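Local atomic coordinates of neuroglobin (Symsagittifera roscoffensis, PDB entry 4B4Y), a protein that binds haem and molecular oxygen as a neuroglobin of the globin family, probably serving the nervous system. Residues L16-V21 / C82-N87. Numbering follows the deposited sequence.
Sequences LIMEDV and CLVDLN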
loop_
_atom_site.group_PDB
_atom_site.type_symbol
_atom_site.label_atom_id
_atom_site.label_comp_id
_atom_site.label_asym_id
_atom_site.label_seq_id
_atom_site.Cartn_x
_atom_site.Cartn_y
_atom_site.Cartn_z
ATOM N N LEU A 16 -5.037 -16.742 29.383
ATOM C CA LEU A 16 -6.246 -15.793 29.343
ATOM C C LEU A 16 -6.491 -15.267 27.914
ATOM O O LEU A 16 -7.620 -15.235 27.450
ATOM C CB LEU A 16 -6.076 -14.587 30.292
ATOM C CG LEU A 16 -6.062 -14.963 31.764
ATOM C CD1 LEU A 16 -5.516 -13.779 32.672
ATOM C CD2 LEU A 16 -7.490 -15.502 32.175
ATOM N N ILE A 17 -5.410 -14.921 27.204
ATOM C CA ILE A 17 -5.523 -14.497 25.803
ATOM C C ILE A 17 -6.116 -15.608 24.901
ATOM O O ILE A 17 -7.055 -15.365 24.095
ATOM C CB ILE A 17 -4.143 -14.164 25.201
ATOM C CG1 ILE A 17 -3.475 -13.004 25.922
ATOM C CG2 ILE A 17 -4.333 -13.889 23.737
ATOM C CD1 ILE A 17 -4.096 -11.695 25.598
ATOM N N MET A 18 -5.534 -16.822 24.994
ATOM C CA MET A 18 -6.054 -17.953 24.190
ATOM C C MET A 18 -7.520 -18.179 24.483
ATOM O O MET A 18 -8.322 -18.402 23.556
ATOM C CB MET A 18 -5.251 -19.245 24.423
ATOM C CG MET A 18 -3.959 -19.131 23.751
ATOM S SD MET A 18 -4.251 -19.447 22.011
ATOM C CE MET A 18 -2.648 -20.194 21.731
ATOM N N GLU A 19 -7.908 -18.009 25.738
ATOM C CA GLU A 19 -9.320 -18.169 25.999
ATOM C C GLU A 19 -10.166 -17.070 25.250
ATOM O O GLU A 19 -11.280 -17.354 24.772
ATOM C CB GLU A 19 -9.491 -18.061 27.481
ATOM C CG GLU A 19 -10.869 -18.014 28.028
ATOM C CD GLU A 19 -10.789 -17.739 29.562
ATOM O OE1 GLU A 19 -9.932 -18.353 30.289
ATOM O OE2 GLU A 19 -11.573 -16.917 30.073
ATOM N N ASP A 20 -9.632 -15.848 25.069
ATOM C CA ASP A 20 -10.439 -14.891 24.255
ATOM C C ASP A 20 -10.275 -15.124 22.765
ATOM O O ASP A 20 -11.222 -14.914 22.005
ATOM C CB ASP A 20 -10.171 -13.432 24.641
ATOM C CG ASP A 20 -10.431 -13.174 26.121
ATOM O OD1 ASP A 20 -11.412 -13.791 26.680
ATOM O OD2 ASP A 20 -9.685 -12.331 26.707
ATOM N N VAL A 21 -9.094 -15.527 22.322
ATOM C CA VAL A 21 -8.978 -15.915 20.928
ATOM C C VAL A 21 -10.071 -16.923 20.514
ATOM O O VAL A 21 -10.716 -16.721 19.476
ATOM C CB VAL A 21 -7.597 -16.430 20.617
ATOM C CG1 VAL A 21 -7.549 -17.030 19.223
ATOM C CG2 VAL A 21 -6.610 -15.262 20.692
ATOM N N CYS A 82 0.607 -13.503 16.318
ATOM C CA CYS A 82 1.427 -13.142 17.489
ATOM C C CYS A 82 0.694 -13.623 18.755
ATOM O O CYS A 82 1.359 -14.118 19.700
ATOM C CB CYS A 82 1.691 -11.645 17.646
ATOM S SG CYS A 82 2.696 -10.906 16.448
ATOM N N LEU A 83 -0.633 -13.462 18.782
ATOM C CA LEU A 83 -1.433 -13.652 20.021
ATOM C C LEU A 83 -1.345 -15.121 20.489
ATOM O O LEU A 83 -1.341 -15.447 21.695
ATOM C CB LEU A 83 -2.906 -13.316 19.756
ATOM C CG LEU A 83 -3.382 -11.808 19.569
ATOM C CD1 LEU A 83 -4.969 -11.794 19.392
ATOM C CD2 LEU A 83 -2.973 -11.087 20.799
ATOM N N VAL A 84 -1.199 -15.989 19.505
ATOM C CA VAL A 84 -1.348 -17.383 19.718
ATOM C C VAL A 84 -0.006 -17.921 20.259
ATOM O O VAL A 84 0.063 -18.917 20.909
ATOM C CB VAL A 84 -1.985 -17.902 18.396
ATOM C CG1 VAL A 84 -1.076 -18.693 17.481
ATOM C CG2 VAL A 84 -3.381 -18.282 18.615
ATOM N N ASP A 85 1.069 -17.170 20.136
ATOM C CA ASP A 85 2.321 -17.607 20.763
ATOM C C ASP A 85 3.159 -16.365 21.098
ATOM O O ASP A 85 4.155 -16.052 20.423
ATOM C CB ASP A 85 3.086 -18.571 19.826
ATOM C CG ASP A 85 4.487 -19.017 20.393
ATOM O OD1 ASP A 85 4.841 -18.812 21.605
ATOM O OD2 ASP A 85 5.274 -19.532 19.567
ATOM N N LEU A 86 2.778 -15.662 22.165
ATOM C CA LEU A 86 3.345 -14.302 22.411
ATOM C C LEU A 86 4.798 -14.299 22.690
ATOM O O LEU A 86 5.520 -13.406 22.202
ATOM C CB LEU A 86 2.617 -13.532 23.512
ATOM C CG LEU A 86 1.287 -12.986 22.958
ATOM C CD1 LEU A 86 0.230 -12.785 24.042
ATOM C CD2 LEU A 86 1.448 -11.718 22.061
ATOM N N ASN A 87 5.243 -15.281 23.476
ATOM C CA ASN A 87 6.668 -15.374 23.855
ATOM C C ASN A 87 7.625 -15.856 22.744
ATOM O O ASN A 87 8.824 -15.542 22.762
ATOM C CB ASN A 87 6.828 -16.197 25.148
ATOM C CG ASN A 87 6.288 -15.435 26.385
ATOM O OD1 ASN A 87 6.187 -14.196 26.364
ATOM N ND2 ASN A 87 5.909 -16.174 27.436
#
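Met-18 reaches from helix 11-24 to Val-84. Its CB starts the chain off to one side of the contact. CG lies beside the backbone N (chi1 -74°), and the chain bends at chi2 and again at chi3, which carries SD and CE to Val-84. SD touches Val-84 CG2 at 3.7 Å, the two side chains crossing at about a right angle. The terminal CE lies against the Val-84 backbone, 3.1 Å from Val-84 O. This methionine end stays at the partly exposed margin.

Deeper in, Ile-17 uses both branches. CG2 is 3.9 Å from Leu-83 O and 4.3 Å from Leu-83 CB. CG1 turns the other way and meets Leu-86 CD1 at 4.2 Å. One helical turn on, Val-21 CG2 packs on Leu-83 CD1 at 4.1 Å, and its CG1 makes a looser contact with Val-84 CG2. Trp-141 of helix 135-153 touches both Ile-17 and Leu-83, and Ala-144 touches Leu-86, so a third helix closes the buried side. Asp-20 OD2 is hydrogen-bonded to Trp-141 NE1, and Asp-20 OD1 forms a salt bridge with Lys-137, tying helix 11-24 to the same helix.

The contact joins the first helix of the globin fold to the end of the distal helix and the turn after it. Apart from two methyl groups set against backbone carbonyl oxygens, it is apolar side-chain packing, consistent with hydrophobic burial as its main source of stability.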